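Local structure of dihydropyrimidinase (2FTW) at residues A293-P298 / I344-N349; E214-S219 / G297-P302; T76-D81 / N326-A331. The protein catalyses the reversible, zinc-dependent hydrolytic ring opening of dihydropyrimidines such as 5,6-dihydrouracil and 5,6-dihydrothymine, the second step of reductive pyrimidine degradation. All blocks are in the same frame, centred on the assembly; numbering follows the deposited sequence. Where two conformers were deposited one is given.

Interaction 1. Residues A293-P298 / I344-N349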
ATOM      1  N   ALA A 293     -11.224  18.427  29.132  1.00 24.93           N
ATOM      2  CA  ALA A 293     -10.402  17.444  29.843  1.00 24.57           C
ATOM      3  C   ALA A 293      -9.659  16.454  28.947  1.00 24.52           C
ATOM      4  O   ALA A 293      -8.703  15.817  29.390  1.00 24.28           O
ATOM      5  CB  ALA A 293     -11.249  16.681  30.819  1.00 24.57           C
ATOM      6  N   PHE A 294     -10.104  16.298  27.701  1.00 24.61           N
ATOM      7  CA  PHE A 294      -9.468  15.352  26.782  1.00 24.24           C
ATOM      8  C   PHE A 294      -8.496  16.039  25.830  1.00 23.90           C
ATOM      9  O   PHE A 294      -7.904  15.378  24.964  1.00 23.77           O
ATOM     10  CB  PHE A 294     -10.523  14.584  25.997  1.00 24.44           C
ATOM     11  CG  PHE A 294     -11.199  13.495  26.780  1.00 24.62           C
ATOM     12  CD1 PHE A 294     -12.099  13.803  27.789  1.00 24.93           C
ATOM     13  CD2 PHE A 294     -10.987  12.166  26.472  1.00 25.26           C
ATOM     14  CE1 PHE A 294     -12.748  12.805  28.492  1.00 24.70           C
ATOM     15  CE2 PHE A 294     -11.640  11.173  27.167  1.00 24.96           C
ATOM     16  CZ  PHE A 294     -12.519  11.501  28.189  1.00 24.73           C
ATOM     17  N   VAL A 295      -8.337  17.356  25.994  1.00 23.84           N
ATOM     18  CA  VAL A 295      -7.463  18.148  25.142  1.00 23.76           C
ATOM     19  C   VAL A 295      -5.986  17.881  25.468  1.00 24.13           C
ATOM     20  O   VAL A 295      -5.530  17.974  26.623  1.00 23.95           O
ATOM     21  CB  VAL A 295      -7.788  19.682  25.214  1.00 24.10           C
ATOM     22  CG1 VAL A 295      -6.748  20.510  24.482  1.00 24.12           C
ATOM     23  CG2 VAL A 295      -9.181  19.971  24.622  1.00 23.07           C
ATOM     24  N   MET A 296      -5.257  17.522  24.417  1.00 23.84           N
ATOM     25  CA  MET A 296      -3.815  17.362  24.462  1.00 23.61           C
ATOM     26  C   MET A 296      -3.315  17.545  23.030  1.00 23.35           C
ATOM     27  O   MET A 296      -4.120  17.694  22.112  1.00 22.61           O
ATOM     28  CB  MET A 296      -3.441  15.976  24.987  1.00 23.71           C
ATOM     29  CG  MET A 296      -3.910  14.810  24.134  1.00 23.32           C
ATOM     30  SD  MET A 296      -2.984  13.300  24.470  1.00 24.44           S
ATOM     31  CE  MET A 296      -1.436  13.597  23.608  1.00 24.90           C
ATOM     32  N   GLY A 297      -2.002  17.513  22.839  1.00 23.20           N
ATOM     33  CA  GLY A 297      -1.420  17.715  21.515  1.00 23.68           C
ATOM     34  C   GLY A 297      -0.352  16.683  21.211  1.00 24.04           C
ATOM     35  O   GLY A 297       0.538  16.467  22.038  1.00 24.32           O
ATOM     36  N   PRO A 298      -0.442  16.024  20.038  1.00 24.15           N
ATOM     37  CA  PRO A 298      -1.551  16.104  19.087  1.00 24.13           C
ATOM     38  C   PRO A 298      -2.871  15.636  19.699  1.00 24.11           C
ATOM     39  O   PRO A 298      -2.863  14.877  20.668  1.00 24.49           O
ATOM     40  CB  PRO A 298      -1.134  15.165  17.947  1.00 24.29           C
ATOM     41  CG  PRO A 298       0.068  14.422  18.439  1.00 24.29           C
ATOM     42  CD  PRO A 298       0.656  15.171  19.554  1.00 23.85           C
ATOM     43  N   ILE A 344      -6.446  26.348  26.755  1.00 26.38           N
ATOM     44  CA  ILE A 344      -6.625  25.128  27.526  1.00 26.01           C
ATOM     45  C   ILE A 344      -5.252  24.444  27.696  1.00 25.86           C
ATOM     46  O   ILE A 344      -4.627  24.083  26.702  1.00 25.69           O
ATOM     47  CB  ILE A 344      -7.600  24.142  26.839  1.00 25.73           C
ATOM     48  CG1 ILE A 344      -8.984  24.794  26.621  1.00 26.60           C
ATOM     49  CG2 ILE A 344      -7.743  22.868  27.678  1.00 26.03           C
ATOM     50  CD1 ILE A 344     -10.021  23.902  25.945  1.00 25.71           C
ATOM     51  N   PRO A 345      -4.766  24.286  28.954  1.00 25.66           N
ATOM     52  CA  PRO A 345      -3.527  23.527  29.156  1.00 25.07           C
ATOM     53  C   PRO A 345      -3.641  22.124  28.588  1.00 24.39           C
ATOM     54  O   PRO A 345      -4.570  21.394  28.922  1.00 24.18           O
ATOM     55  CB  PRO A 345      -3.362  23.501  30.683  1.00 25.30           C
ATOM     56  CG  PRO A 345      -4.699  23.884  31.226  1.00 25.58           C
ATOM     57  CD  PRO A 345      -5.273  24.820  30.229  1.00 25.84           C
ATOM     58  N   ASN A 346      -2.713  21.781  27.702  1.00 24.08           N
ATOM     59  CA  ASN A 346      -2.752  20.534  26.965  1.00 23.95           C
ATOM     60  C   ASN A 346      -2.241  19.386  27.822  1.00 23.50           C
ATOM     61  O   ASN A 346      -1.154  19.471  28.400  1.00 23.68           O
ATOM     62  CB  ASN A 346      -1.892  20.631  25.697  1.00 24.30           C
ATOM     63  CG  ASN A 346      -2.636  21.244  24.496  1.00 25.32           C
ATOM     64  OD1 ASN A 346      -2.297  20.952  23.348  1.00 27.30           O
ATOM     65  ND2 ASN A 346      -3.622  22.106  24.756  1.00 26.63           N
ATOM     66  N   GLY A 347      -3.020  18.317  27.896  1.00 23.15           N
ATOM     67  CA  GLY A 347      -2.576  17.094  28.548  1.00 23.11           C
ATOM     68  C   GLY A 347      -3.667  16.291  29.221  1.00 23.08           C
ATOM     69  O   GLY A 347      -4.658  16.847  29.715  1.00 23.59           O
ATOM     70  N   VAL A 348      -3.466  14.974  29.240  1.00 22.73           N
ATOM     71  CA  VAL A 348      -4.364  14.037  29.912  1.00 22.80           C
ATOM     72  C   VAL A 348      -3.600  13.100  30.879  1.00 23.11           C
ATOM     73  O   VAL A 348      -2.366  13.162  30.986  1.00 22.94           O
ATOM     74  CB  VAL A 348      -5.175  13.210  28.878  1.00 22.26           C
ATOM     75  CG1 VAL A 348      -5.985  14.134  28.016  1.00 21.99           C
ATOM     76  CG2 VAL A 348      -4.251  12.341  28.012  1.00 21.69           C
ATOM     77  N   ASN A 349      -4.350  12.248  31.581  1.00 23.35           N
ATOM     78  CA  ASN A 349      -3.767  11.232  32.458  1.00 23.73           C
ATOM     79  C   ASN A 349      -3.458   9.930  31.725  1.00 24.00           C
ATOM     80  O   ASN A 349      -3.980   9.666  30.635  1.00 24.35           O
ATOM     81  CB  ASN A 349      -4.700  10.915  33.652  1.00 23.53           C
ATOM     82  CG  ASN A 349      -6.016  10.282  33.225  1.00 23.48           C
ATOM     83  OD1 ASN A 349      -6.954  10.978  32.831  1.00 23.69           O
ATOM     84  ND2 ASN A 349      -6.092   8.956  33.307  1.00 23.42           N
TER
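The amide N of G347 donates to the carbonyl O of V295 at 2.8 Å, nearly straight (165°). This bond joins two irregular segments that run at about a right angle to each other. Side chains pack around it. V348 reaches in with both methyls: CG1 rests 3.5 Å from the carbonyl O of A293, and CG2 touches SD of M296 at 3.9 Å. On the other flank, CB of V295 meets CG2 of I344 at 4.0 Å, the two branched chains crossing almost perpendicularly, while CG1 of V295 lies against the amide ND2 of N346 at 3.5 Å. OD1 of N346 comes to 3.6 Å from backbone atom C of M296, a packing contact with the peptide.

In this (beta/alpha)8-barrel amidohydrolase the two loops border the dinuclear zinc centre: N346 probably binds the substrate, as in related enzymes, and the M296 side chain comes within about 3 Å of that of the zinc ligand D325. M296 reaches that region with its CG placed between the backbone N and the carbonyl carbon (chi1 62°).

A second shell sets these groups. ND2 of N346 turns back to donate to the carbonyl O of I344 at 3.0 Å, a bent bond (134°) that limits rotation of the amide. H216 packs on both V295 and N346. Further out, K334 NZ binds the carbonyl oxygens of P345 and G347, and I344 sits on W288 and A292.

Interaction 2. Residues E214-S219 / G297-P302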
ATOM      1  N   GLU A 214     -13.525  21.230  20.730  1.00 26.01           N
ATOM      2  CA  GLU A 214     -13.642  20.665  19.383  1.00 25.51           C
ATOM      3  C   GLU A 214     -12.844  21.463  18.338  1.00 25.21           C
ATOM      4  O   GLU A 214     -12.398  20.897  17.335  1.00 25.39           O
ATOM      5  CB  GLU A 214     -15.114  20.532  18.953  1.00 25.36           C
ATOM      6  CG  GLU A 214     -15.848  21.825  18.597  1.00 25.67           C
ATOM      7  CD  GLU A 214     -16.411  22.554  19.798  1.00 25.98           C
ATOM      8  OE1 GLU A 214     -16.011  22.227  20.940  1.00 25.70           O
ATOM      9  OE2 GLU A 214     -17.239  23.473  19.600  1.00 24.83           O
ATOM     10  N   GLY A 215     -12.690  22.766  18.589  1.00 24.35           N
ATOM     11  CA  GLY A 215     -11.838  23.638  17.811  1.00 24.24           C
ATOM     12  C   GLY A 215     -10.402  23.180  17.797  1.00 24.13           C
ATOM     13  O   GLY A 215      -9.695  23.372  16.813  1.00 24.23           O
ATOM     14  N   HIS A 216      -9.977  22.570  18.898  1.00 23.80           N
ATOM     15  CA  HIS A 216      -8.654  21.973  18.996  1.00 23.83           C
ATOM     16  C   HIS A 216      -8.376  20.919  17.901  1.00 23.98           C
ATOM     17  O   HIS A 216      -7.392  21.035  17.176  1.00 24.60           O
ATOM     18  CB  HIS A 216      -8.459  21.381  20.400  1.00 23.89           C
ATOM     19  CG  HIS A 216      -7.052  20.986  20.701  1.00 22.79           C
ATOM     20  ND1 HIS A 216      -6.041  21.906  20.869  1.00 22.32           N
ATOM     21  CD2 HIS A 216      -6.485  19.768  20.858  1.00 21.99           C
ATOM     22  CE1 HIS A 216      -4.909  21.270  21.122  1.00 22.58           C
ATOM     23  NE2 HIS A 216      -5.152  19.974  21.127  1.00 22.38           N
ATOM     24  N   GLU A 217      -9.220  19.896  17.786  1.00 24.02           N
ATOM     25  CA  GLU A 217      -9.056  18.889  16.731  1.00 23.90           C
ATOM     26  C   GLU A 217      -9.154  19.512  15.331  1.00 24.07           C
ATOM     27  O   GLU A 217      -8.334  19.217  14.439  1.00 24.49           O
ATOM     28  CB  GLU A 217     -10.085  17.761  16.880  1.00 23.89           C
ATOM     29  CG  GLU A 217     -10.213  16.804  15.666  1.00 23.75           C
ATOM     30  CD  GLU A 217      -8.888  16.154  15.244  1.00 24.39           C
ATOM     31  OE1 GLU A 217      -8.060  15.882  16.123  1.00 25.66           O
ATOM     32  OE2 GLU A 217      -8.674  15.896  14.039  1.00 24.51           O
ATOM     33  N   LEU A 218     -10.145  20.376  15.139  1.00 23.55           N
ATOM     34  CA  LEU A 218     -10.383  20.974  13.824  1.00 23.31           C
ATOM     35  C   LEU A 218      -9.214  21.874  13.404  1.00 22.95           C
ATOM     36  O   LEU A 218      -8.930  22.013  12.226  1.00 22.29           O
ATOM     37  CB  LEU A 218     -11.704  21.760  13.816  1.00 23.12           C
ATOM     38  CG  LEU A 218     -12.958  20.970  14.209  1.00 24.43           C
ATOM     39  CD1 LEU A 218     -14.164  21.899  14.417  1.00 25.69           C
ATOM     40  CD2 LEU A 218     -13.285  19.906  13.194  1.00 24.90           C
ATOM     41  N   SER A 219      -8.543  22.481  14.382  1.00 22.70           N
ATOM     42  CA  SER A 219      -7.381  23.312  14.106  1.00 22.39           C
ATOM     43  C   SER A 219      -6.175  22.485  13.614  1.00 22.12           C
ATOM     44  O   SER A 219      -5.254  23.044  13.008  1.00 21.70           O
ATOM     45  CB  SER A 219      -6.993  24.140  15.341  1.00 22.44           C
ATOM     46  OG  SER A 219      -6.255  23.380  16.293  1.00 22.95           O
ATOM     47  N   GLY A 297      -2.002  17.513  22.839  1.00 23.20           N
ATOM     48  CA  GLY A 297      -1.420  17.715  21.515  1.00 23.68           C
ATOM     49  C   GLY A 297      -0.352  16.683  21.211  1.00 24.04           C
ATOM     50  O   GLY A 297       0.538  16.467  22.038  1.00 24.32           O
ATOM     51  N   PRO A 298      -0.442  16.024  20.038  1.00 24.15           N
ATOM     52  CA  PRO A 298      -1.551  16.104  19.087  1.00 24.13           C
ATOM     53  C   PRO A 298      -2.871  15.636  19.699  1.00 24.11           C
ATOM     54  O   PRO A 298      -2.863  14.877  20.668  1.00 24.49           O
ATOM     55  CB  PRO A 298      -1.134  15.165  17.947  1.00 24.29           C
ATOM     56  CG  PRO A 298       0.068  14.422  18.439  1.00 24.29           C
ATOM     57  CD  PRO A 298       0.656  15.171  19.554  1.00 23.85           C
ATOM     58  N   PRO A 299      -4.005  16.093  19.140  1.00 23.97           N
ATOM     59  CA  PRO A 299      -5.277  15.665  19.708  1.00 23.93           C
ATOM     60  C   PRO A 299      -5.534  14.165  19.564  1.00 23.91           C
ATOM     61  O   PRO A 299      -4.998  13.517  18.653  1.00 23.62           O
ATOM     62  CB  PRO A 299      -6.327  16.461  18.910  1.00 23.94           C
ATOM     63  CG  PRO A 299      -5.585  17.462  18.100  1.00 23.19           C
ATOM     64  CD  PRO A 299      -4.175  16.992  17.986  1.00 23.80           C
ATOM     65  N   ILE A 300      -6.347  13.637  20.478  1.00 24.08           N
ATOM     66  CA  ILE A 300      -6.938  12.303  20.338  1.00 24.49           C
ATOM     67  C   ILE A 300      -7.907  12.345  19.150  1.00 25.22           C
ATOM     68  O   ILE A 300      -8.687  13.296  18.997  1.00 25.63           O
ATOM     69  CB  ILE A 300      -7.673  11.837  21.642  1.00 24.42           C
ATOM     70  CG1 ILE A 300      -6.735  11.896  22.854  1.00 23.67           C
ATOM     71  CG2 ILE A 300      -8.165  10.408  21.485  1.00 24.51           C
ATOM     72  CD1 ILE A 300      -7.462  11.880  24.222  1.00 24.10           C
ATOM     73  N   ARG A 301      -7.835  11.335  18.288  1.00 25.50           N
ATOM     74  CA  ARG A 301      -8.465  11.431  16.976  1.00 25.45           C
ATOM     75  C   ARG A 301      -9.907  10.967  17.023  1.00 25.84           C
ATOM     76  O   ARG A 301     -10.202   9.967  17.675  1.00 25.83           O
ATOM     77  CB  ARG A 301      -7.673  10.635  15.928  1.00 25.16           C
ATOM     78  CG  ARG A 301      -6.209  11.104  15.767  1.00 24.80           C
ATOM     79  CD  ARG A 301      -6.153  12.591  15.460  1.00 24.80           C
ATOM     80  NE  ARG A 301      -4.812  13.131  15.302  1.00 25.30           N
ATOM     81  CZ  ARG A 301      -4.556  14.423  15.087  1.00 24.79           C
ATOM     82  NH1 ARG A 301      -3.308  14.835  14.951  1.00 23.20           N
ATOM     83  NH2 ARG A 301      -5.555  15.310  15.007  1.00 23.29           N
ATOM     84  N   PRO A 302     -10.817  11.709  16.356  1.00 26.19           N
ATOM     85  CA  PRO A 302     -12.216  11.315  16.346  1.00 26.38           C
ATOM     86  C   PRO A 302     -12.549  10.145  15.423  1.00 26.81           C
ATOM     87  O   PRO A 302     -13.607   9.548  15.610  1.00 27.78           O
ATOM     88  CB  PRO A 302     -12.945  12.597  15.921  1.00 26.64           C
ATOM     89  CG  PRO A 302     -11.976  13.354  15.122  1.00 26.73           C
ATOM     90  CD  PRO A 302     -10.600  12.977  15.636  1.00 26.38           C
TER
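The proline-rich loop G297-P302, which begins with a cis peptide before P298, docks on the short helix 214-219 by way of E217 and H216. At the centre is a salt bridge: OE1 of E217 lies 2.8 Å from NH2 of R301, at the edge of the guanidinium and near its plane. The accompanying hydrogen bond is weak (130°), and the carboxylate stands almost upright to the guanidinium, the planes being 87° apart, which rules out a flat two-pronged pairing. P299 O lies 3.4 Å above one face of the R301 guanidinium, toward its rim. R301 also serves R220 O through NH2 and E225 through NH1.

E217 reaches this position with CG anti to its backbone N (chi1 167°) and a bend at the next bond. The carboxylate thereby passes between two prolines: OE1 of E217 meets CB of P299 at 3.3 Å, and its CD meets CD of P302 at 3.6 Å. From the preceding residue, CD2 of H216 packs obliquely on CG of P299 at 3.7 Å; its NE2 bonds to M296 O. Beyond the contact, E214 forms a salt bridge with R490 of the second subunit, and L218 and S219 lie on helix 195-207 of the same chain. In amidohydrolase (beta/alpha)8 barrels the metals sit at the C-terminal ends of the barrel strands, among the loops there; this loop fits that plan, with G297 about 5 Å from the zinc ligand H191 (nearest atoms).

Interaction 3. Residues T76-D81 / N326-A331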
ATOM      1  N   THR A  76       1.590  27.985  36.233  1.00 34.41           N
ATOM      2  CA  THR A  76       1.055  26.853  36.997  1.00 34.19           C
ATOM      3  C   THR A  76       1.843  25.577  36.710  1.00 33.71           C
ATOM      4  O   THR A  76       2.783  25.577  35.910  1.00 33.66           O
ATOM      5  CB  THR A  76      -0.476  26.624  36.753  1.00 34.45           C
ATOM      6  OG1 THR A  76      -0.995  25.704  37.733  1.00 34.30           O
ATOM      7  CG2 THR A  76      -0.767  26.100  35.344  1.00 34.32           C
ATOM      8  N   VAL A  77       1.456  24.503  37.387  1.00 32.74           N
ATOM      9  CA  VAL A  77       2.170  23.252  37.304  1.00 32.36           C
ATOM     10  C   VAL A  77       1.183  22.103  37.163  1.00 31.88           C
ATOM     11  O   VAL A  77       0.050  22.162  37.664  1.00 31.48           O
ATOM     12  CB  VAL A  77       3.086  23.050  38.545  1.00 32.33           C
ATOM     13  CG1 VAL A  77       2.342  22.387  39.705  1.00 33.07           C
ATOM     14  CG2 VAL A  77       4.282  22.231  38.197  1.00 32.22           C
ATOM     15  N   SER A  78       1.628  21.067  36.464  1.00 31.28           N
ATOM     16  CA  SER A  78       0.895  19.807  36.381  1.00 30.93           C
ATOM     17  C   SER A  78       0.603  19.257  37.769  1.00 30.17           C
ATOM     18  O   SER A  78       1.455  19.283  38.643  1.00 30.12           O
ATOM     19  CB  SER A  78       1.694  18.783  35.589  1.00 30.58           C
ATOM     20  OG  SER A  78       0.910  17.635  35.386  1.00 32.03           O
ATOM     21  N   VAL A  79      -0.608  18.750  37.962  1.00 29.99           N
ATOM     22  CA  VAL A  79      -1.071  18.382  39.299  1.00 29.56           C
ATOM     23  C   VAL A  79      -0.401  17.094  39.799  1.00 28.98           C
ATOM     24  O   VAL A  79      -0.096  16.977  40.994  1.00 28.69           O
ATOM     25  CB  VAL A  79      -2.604  18.215  39.348  1.00 29.60           C
ATOM     26  CG1 VAL A  79      -3.051  17.876  40.755  1.00 30.45           C
ATOM     27  CG2 VAL A  79      -3.296  19.475  38.898  1.00 30.24           C
ATOM     28  N   ASP A  80      -0.221  16.130  38.892  1.00 28.04           N
ATOM     29  CA  ASP A  80       0.534  14.921  39.181  1.00 27.72           C
ATOM     30  C   ASP A  80       2.020  15.280  39.234  1.00 26.84           C
ATOM     31  O   ASP A  80       2.601  15.681  38.213  1.00 26.04           O
ATOM     32  CB  ASP A  80       0.303  13.820  38.118  1.00 28.05           C
ATOM     33  CG  ASP A  80      -1.123  13.204  38.150  1.00 28.91           C
ATOM     34  OD1 ASP A  80      -1.905  13.419  39.096  1.00 28.35           O
ATOM     35  OD2 ASP A  80      -1.457  12.484  37.184  1.00 31.82           O
ATOM     36  N   ASP A  81       2.626  15.151  40.414  1.00 25.90           N
ATOM     37  CA  ASP A  81       4.056  15.415  40.590  1.00 25.94           C
ATOM     38  C   ASP A  81       4.844  14.106  40.710  1.00 25.47           C
ATOM     39  O   ASP A  81       4.285  13.030  40.499  1.00 25.21           O
ATOM     40  CB  ASP A  81       4.277  16.333  41.800  1.00 25.98           C
ATOM     41  CG  ASP A  81       4.087  15.620  43.124  1.00 26.53           C
ATOM     42  OD1 ASP A  81       3.884  14.394  43.114  1.00 29.48           O
ATOM     43  OD2 ASP A  81       4.141  16.281  44.174  1.00 27.50           O
ATOM     44  N   ASN A 326       1.755  11.732  30.330  1.00 26.26           N
ATOM     45  CA  ASN A 326       0.983  12.043  31.522  1.00 26.21           C
ATOM     46  C   ASN A 326       1.245  13.480  31.902  1.00 26.32           C
ATOM     47  O   ASN A 326       2.324  13.804  32.405  1.00 26.85           O
ATOM     48  CB  ASN A 326       1.315  11.116  32.700  1.00 25.81           C
ATOM     49  CG  ASN A 326       0.365  11.317  33.861  1.00 25.62           C
ATOM     50  OD1 ASN A 326      -0.669  10.660  33.944  1.00 23.21           O
ATOM     51  ND2 ASN A 326       0.673  12.279  34.719  1.00 23.28           N
ATOM     52  N   CYS A 327       0.244  14.322  31.683  1.00 26.53           N
ATOM     53  CA  CYS A 327       0.399  15.761  31.825  1.00 26.61           C
ATOM     54  C   CYS A 327      -0.887  16.370  32.367  1.00 26.16           C
ATOM     55  O   CYS A 327      -1.627  16.997  31.641  1.00 26.40           O
ATOM     56  CB  CYS A 327       0.734  16.364  30.455  1.00 26.59           C
ATOM     57  SG  CYS A 327       1.347  18.023  30.562  1.00 28.82           S
ATOM     58  N   THR A 328      -1.137  16.185  33.655  1.00 26.19           N
ATOM     59  CA  THR A 328      -2.464  16.390  34.206  1.00 26.58           C
ATOM     60  C   THR A 328      -2.702  17.775  34.807  1.00 26.67           C
ATOM     61  O   THR A 328      -1.848  18.330  35.499  1.00 26.56           O
ATOM     62  CB  THR A 328      -2.801  15.321  35.261  1.00 26.54           C
ATOM     63  OG1 THR A 328      -1.745  15.235  36.218  1.00 26.74           O
ATOM     64  CG2 THR A 328      -3.026  13.945  34.617  1.00 26.94           C
ATOM     65  N   PHE A 329      -3.893  18.305  34.525  1.00 27.21           N
ATOM     66  CA  PHE A 329      -4.365  19.578  35.051  1.00 27.33           C
ATOM     67  C   PHE A 329      -5.797  19.428  35.583  1.00 27.55           C
ATOM     68  O   PHE A 329      -6.578  18.668  35.033  1.00 27.77           O
ATOM     69  CB  PHE A 329      -4.316  20.647  33.953  1.00 27.47           C
ATOM     70  CG  PHE A 329      -2.930  20.904  33.423  1.00 27.46           C
ATOM     71  CD1 PHE A 329      -2.088  21.808  34.058  1.00 27.51           C
ATOM     72  CD2 PHE A 329      -2.462  20.228  32.307  1.00 27.36           C
ATOM     73  CE1 PHE A 329      -0.802  22.039  33.580  1.00 27.93           C
ATOM     74  CE2 PHE A 329      -1.183  20.463  31.809  1.00 27.53           C
ATOM     75  CZ  PHE A 329      -0.349  21.362  32.448  1.00 27.48           C
ATOM     76  N   CYS A 330      -6.125  20.151  36.654  1.00 27.76           N
ATOM     77  CA  CYS A 330      -7.465  20.144  37.259  0.50 28.06           C
ATOM     78  C   CYS A 330      -8.472  20.989  36.481  1.00 28.04           C
ATOM     79  O   CYS A 330      -8.100  21.786  35.624  1.00 27.77           O
ATOM     80  CB  CYS A 330      -7.397  20.687  38.690  0.50 28.11           C
ATOM     81  SG  CYS A 330      -6.996  22.457  38.801  0.50 29.12           S
ATOM     82  N   ALA A 331      -9.748  20.831  36.814  1.00 28.44           N
ATOM     83  CA  ALA A 331     -10.824  21.603  36.205  1.00 28.58           C
ATOM     84  C   ALA A 331     -10.497  23.088  36.180  1.00 28.84           C
ATOM     85  O   ALA A 331     -10.624  23.741  35.134  1.00 28.89           O
ATOM     86  CB  ALA A 331     -12.138  21.365  36.948  1.00 28.85           C
TER
HETATM   87  O   HOH W   1       1.287  15.138  35.018  1.00 15.95           O
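Polar loop-to-loop docking, centred on S78, V79 and D80 against T328 and N326, joins two connections of the barrel: one follows the zinc ligands H66 and H68, the other starts right after the zinc ligand D325. T328 O is gripped twice. OG of S78 donates to it at 2.8 Å, and so does the backbone N of V79, also at 2.8 Å and close to straight (163°). Both donors come tilted from the carbonyl plane. Placed anti to its own backbone N, the S78 hydroxyl OG meanwhile accepts from a water at 2.6 Å. That water takes the N-H of T328 at 3.0 Å, linking the two loops a second time, and probably donates to N326 O.

Beside this network the D80 carboxylate and the N326 amide lie nearly coplanar, 12° apart. ND2 of N326 donates to OD2 of D80 at 3.3 Å, a long but straight bond (167°) using the anti lone pair of the oxygen. Both groups have further partners: H420 ND1 binds OD2 and A421 N binds OD1 of D80, while the backbone N atoms of G350 and V351 bind OD1 of N326.

Looser packing completes the interface. CG2 of V79 approaches CB of C330 at 4.3 Å, and CE1 of F329 lies 3.9 Å from the backbone N of S78, with the chain passing the ring obliquely. D81 and C330 each occupy the N-cap position of the helix that comes next. With several N-H groups directed at it, the buried D80 carboxylate is probably stabilised as an anion, and the doubly bound T328 O probably holds the two loops at a fixed spacing.

Interactions 1 and 2 share G297 and P298, and their centres are 9 Å apart; H216 NE2 meets M296 O at 2.7 Å, probably a hydrogen bond, tying helix 214-219 to the loop that faces N346. Interaction 3 joins on from the other direction, its centre 10 Å from that of interaction 1: C327 N lies 2.9 Å from V348 O, probably also bonded. Interactions 2 and 3 do not touch, their nearest atoms being about 8 Å apart, so interaction 1 bridges them. The series runs beside the dinuclear site: G297 comes to about 7 Å from a zinc ion and the C327 side chain to about 6 Å, nearest atoms in each case.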